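Local structure of dihydroxyacetone kinase (1UN8) at residues A[151-156]-A[304-309]; A[256-261]-A[274-279]. The protein catalyses the phosphorylation of dihydroxyacetone by ATP, giving dihydroxyacetone phosphate, and works as a homodimer that needs a divalent metal ion. All coordinates share one frame; numbering follows the deposited sequence.

Contact 1 (A[151-156]-A[304-309])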
# COMPACT_ATOMS: atom_id res chain seq x y z
N GLY A 151 4.99 17.35 12.09
CA GLY A 151 5.44 17.30 10.71
C GLY A 151 5.06 15.95 10.14
O GLY A 151 5.42 14.91 10.69
N ILE A 152 4.31 15.97 9.04
CA ILE A 152 3.86 14.75 8.40
C ILE A 152 4.16 14.74 6.88
O ILE A 152 5.13 15.31 6.44
CB ILE A 152 2.35 14.52 8.68
CG1 ILE A 152 1.53 15.69 8.11
CG2 ILE A 152 2.13 14.38 10.22
CD1 ILE A 152 0.38 16.11 8.98
N ALA A 153 3.29 14.11 6.10
CA ALA A 153 3.49 13.97 4.66
C ALA A 153 4.07 15.16 3.89
O ALA A 153 4.97 14.99 3.07
CB ALA A 153 2.20 13.51 4.00
N GLY A 154 3.55 16.35 4.15
CA GLY A 154 4.01 17.53 3.45
C GLY A 154 5.52 17.71 3.47
O GLY A 154 6.09 18.34 2.58
N THR A 155 6.17 17.16 4.48
CA THR A 155 7.61 17.29 4.60
C THR A 155 8.33 16.98 3.29
O THR A 155 9.24 17.70 2.91
CB THR A 155 8.17 16.33 5.69
OG1 THR A 155 7.60 16.66 6.97
CG2 THR A 155 9.69 16.45 5.76
N ILE A 156 7.92 15.94 2.59
CA ILE A 156 8.60 15.60 1.35
C ILE A 156 8.43 16.67 0.29
O ILE A 156 9.26 16.80 -0.60
CB ILE A 156 8.15 14.23 0.79
CG1 ILE A 156 6.66 14.27 0.45
CG2 ILE A 156 8.52 13.11 1.76
CD1 ILE A 156 6.33 13.55 -0.86
N SER A 304 -3.71 10.89 4.10
CA SER A 304 -3.55 12.31 4.39
C SER A 304 -3.68 13.11 3.11
O SER A 304 -3.43 12.61 2.02
CB SER A 304 -2.22 12.58 5.09
OG SER A 304 -1.13 12.23 4.26
N LEU A 305 -4.11 14.36 3.26
CA LEU A 305 -4.25 15.26 2.14
C LEU A 305 -3.36 16.46 2.41
O LEU A 305 -3.52 17.14 3.43
CB LEU A 305 -5.69 15.72 1.99
CG LEU A 305 -6.67 14.65 1.53
CD1 LEU A 305 -8.09 15.19 1.60
CD2 LEU A 305 -6.31 14.22 0.12
N THR A 306 -2.42 16.72 1.50
CA THR A 306 -1.52 17.86 1.63
C THR A 306 -1.70 18.85 0.48
O THR A 306 -1.63 18.47 -0.69
CB THR A 306 -0.05 17.45 1.64
OG1 THR A 306 0.22 16.61 2.76
CG2 THR A 306 0.82 18.68 1.73
N ALA A 307 -1.95 20.10 0.83
CA ALA A 307 -2.12 21.15 -0.16
C ALA A 307 -0.93 22.11 -0.05
O ALA A 307 -0.57 22.53 1.05
CB ALA A 307 -3.42 21.90 0.08
N ILE A 308 -0.31 22.39 -1.18
CA ILE A 308 0.81 23.33 -1.24
C ILE A 308 0.43 24.44 -2.22
O ILE A 308 -0.02 24.16 -3.34
CB ILE A 308 2.11 22.66 -1.72
CG1 ILE A 308 3.19 23.72 -1.88
CG2 ILE A 308 1.89 21.92 -3.04
CD1 ILE A 308 4.45 23.42 -1.10
N VAL A 309 0.60 25.69 -1.80
CA VAL A 309 0.27 26.84 -2.64
C VAL A 309 1.30 27.02 -3.74
O VAL A 309 2.50 27.06 -3.47
CB VAL A 309 0.21 28.14 -1.80
CG1 VAL A 309 -0.15 29.32 -2.70
CG2 VAL A 309 -0.81 27.99 -0.69
O HOH W 1 0.72 12.90 6.60
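Ala153 and Gly154 rest on Ser304 and Thr306, two residues of strand 301-309 whose side chains both rise toward the 151-156 segment; Leu305 between them points away. Ahead of this patch, Ile152 supplies a carbonyl that Thr155 grips twice: its N lies 2.9 Å from Ile152 O, and its OG1, also 2.9 Å from Ile152 O, approaches in the carbonyl plane at a C=O...O angle of 148°. The backbone bond closes a type I beta turn from Ile152 to Thr155, and the hydroxyl adds a second bond to the same carbonyl. At the corner of the turn, the methyl CB of Ala153 sits 3.6 Å from Ser304 OG and also touches Thr306 OG1, so one carbon spans both hydroxyls. A water joins the two segments beside it, accepting from Ala153 N at 2.9 Å and lying 3.1 Å from Ser304 OG, which also bonds to Asn259 ND2. Next comes Gly154, whose CA is 3.8 Å from Thr306 CG2; with CG2 anti to its backbone N (chi1 -62°, measured to OG1), Thr306 sets its methyl against the glycine CA, while OG1, 3.6 Å from Gly154 N without a hydrogen bond to it, bonds to Ser188 OG. No direct hydrogen bond crosses the contact. The arrangement is a type I turn leading into a helix, packed on an interior strand of the mixed sheet of the alpha/beta DhaK domain, near substrate-binding Lys109.

Contact 2 (A[256-261]-A[274-279])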
# COMPACT_ATOMS: atom_id res chain seq x y z
N VAL A 256 -2.05 19.08 -4.85
CA VAL A 256 -2.52 18.30 -3.72
C VAL A 256 -1.95 16.89 -3.73
O VAL A 256 -2.00 16.19 -4.75
CB VAL A 256 -4.07 18.21 -3.69
CG1 VAL A 256 -4.55 17.21 -2.66
CG2 VAL A 256 -4.66 19.59 -3.41
N MET A 257 -1.40 16.48 -2.59
CA MET A 257 -0.83 15.16 -2.47
C MET A 257 -1.74 14.23 -1.65
O MET A 257 -2.04 14.50 -0.48
CB MET A 257 0.55 15.24 -1.83
CG MET A 257 1.10 13.90 -1.39
SD MET A 257 2.83 14.00 -0.85
CE MET A 257 2.72 15.25 0.43
N ILE A 258 -2.18 13.14 -2.27
CA ILE A 258 -3.02 12.14 -1.61
C ILE A 258 -2.09 11.00 -1.18
O ILE A 258 -1.64 10.20 -2.00
CB ILE A 258 -4.09 11.58 -2.58
CG1 ILE A 258 -4.88 12.74 -3.20
CG2 ILE A 258 -5.03 10.65 -1.84
CD1 ILE A 258 -4.94 12.70 -4.70
N ASN A 259 -1.81 10.96 0.11
CA ASN A 259 -0.91 10.00 0.72
C ASN A 259 -1.61 8.87 1.48
O ASN A 259 -2.51 9.09 2.29
CB ASN A 259 0.03 10.75 1.67
CG ASN A 259 0.98 9.82 2.42
OD1 ASN A 259 1.80 9.12 1.80
ND2 ASN A 259 0.89 9.81 3.75
N ASN A 260 -1.17 7.64 1.22
CA ASN A 260 -1.74 6.48 1.88
C ASN A 260 -0.88 6.19 3.10
O ASN A 260 0.31 5.90 2.95
CB ASN A 260 -1.71 5.28 0.94
CG ASN A 260 -2.45 4.08 1.51
OD1 ASN A 260 -2.48 3.88 2.73
ND2 ASN A 260 -3.04 3.28 0.64
N LEU A 261 -1.45 6.28 4.30
CA LEU A 261 -0.66 6.03 5.50
C LEU A 261 -0.14 4.59 5.60
O LEU A 261 0.70 4.28 6.46
CB LEU A 261 -1.45 6.41 6.76
CG LEU A 261 -1.37 7.86 7.27
CD1 LEU A 261 -0.32 8.65 6.53
CD2 LEU A 261 -2.72 8.51 7.15
N ARG A 274 -11.45 10.39 -5.99
CA ARG A 274 -12.64 10.90 -6.65
C ARG A 274 -13.34 11.96 -5.81
O ARG A 274 -13.82 12.96 -6.34
CB ARG A 274 -13.62 9.77 -6.94
CG ARG A 274 -14.94 10.25 -7.54
CD ARG A 274 -15.96 9.14 -7.57
NE ARG A 274 -17.28 9.60 -7.98
CZ ARG A 274 -17.99 10.52 -7.33
NH1 ARG A 274 -17.50 11.09 -6.23
NH2 ARG A 274 -19.19 10.87 -7.77
N GLU A 275 -13.42 11.72 -4.51
CA GLU A 275 -14.06 12.65 -3.59
C GLU A 275 -13.35 14.00 -3.64
O GLU A 275 -13.99 15.05 -3.74
CB GLU A 275 -14.04 12.09 -2.16
CG GLU A 275 -14.64 10.70 -2.01
CD GLU A 275 -16.14 10.67 -2.25
OE1 GLU A 275 -16.67 11.59 -2.90
OE2 GLU A 275 -16.79 9.71 -1.79
N LEU A 276 -12.02 13.96 -3.56
CA LEU A 276 -11.22 15.17 -3.60
C LEU A 276 -11.50 15.95 -4.87
O LEU A 276 -11.64 17.17 -4.85
CB LEU A 276 -9.73 14.85 -3.54
CG LEU A 276 -8.85 16.10 -3.69
CD1 LEU A 276 -8.82 16.89 -2.39
CD2 LEU A 276 -7.45 15.69 -4.06
N ALA A 277 -11.58 15.24 -5.99
CA ALA A 277 -11.83 15.87 -7.28
C ALA A 277 -13.20 16.51 -7.36
O ALA A 277 -13.45 17.38 -8.19
CB ALA A 277 -11.68 14.83 -8.40
N SER A 278 -14.10 16.07 -6.49
CA SER A 278 -15.46 16.61 -6.46
C SER A 278 -15.67 17.56 -5.29
O SER A 278 -16.78 18.03 -5.06
CB SER A 278 -16.46 15.46 -6.36
OG SER A 278 -16.22 14.50 -7.36
N SER A 279 -14.60 17.84 -4.54
CA SER A 279 -14.71 18.72 -3.39
C SER A 279 -14.59 20.17 -3.81
O SER A 279 -14.15 20.48 -4.91
CB SER A 279 -13.63 18.37 -2.35
OG SER A 279 -12.35 18.78 -2.79
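Leu276 meets Val256 and Ile258 and is the one residue of 274-279 to touch 256-261, through its CD2 methyl. Before it in the helix, Arg274 and Glu275 are turned elsewhere: Arg274 NH1 pairs with Glu275 OE1 at 3.5 Å, while the same arginine forms a salt bridge with Asp15 of the second subunit and Glu275 OE2 bonds to Ser233 OG. Leu276 holds its CG anti to the backbone N (chi1 175°), which extends the side chain from the helix to the sheet across a CA separation of 9.0 Å between Ile258 and Leu276. Its CD2 meets Val256 CG1 tip to tip at 3.6 Å. Ile258, the next residue on the same face of the strand, comes in at a slant, with both CG1 and CD1 4.0 Å from Leu276 CD2. Met257, between the two, points away from the helix. Further along, two serine hydroxyls bond back to carbonyls of the helix: Ser278 OG lies 3.0 Å from Arg274 O, and Ser279 OG is 2.7 Å from Leu276 O, an acceptor that Ser279 N also uses. The interface itself is wholly apolar and buried, and Leu288 of strand 285-292 touches both Ile258 and Leu276. Leu276 on the beta-branched Val256 and Ile258 packs the helix of a beta-alpha-beta crossover (strand 254-260, helix 266-277, strand 285-292) against its sheet.

In the fold
Strands 301-309 and 254-260 are antiparallel neighbours in one mixed sheet, so contacts 1 and 2 are joined through its backbone: Thr306 O lies 2.8 Å from Met257 N and Ser304 N 2.8 Å from Asn259 O, both probable hydrogen bonds. Met257 packs on contact 1, its SD 3.5 Å from Ile156 CD1, so the sheet presents opposite faces to the two contacts, whose centres are about 12 Å apart. Both are buried, but contact 1 brings hydroxyls and a water against a turn near the substrate-binding residues, whereas contact 2 is purely aliphatic, away from the annotated sites, with Arg274 leading out to the second subunit.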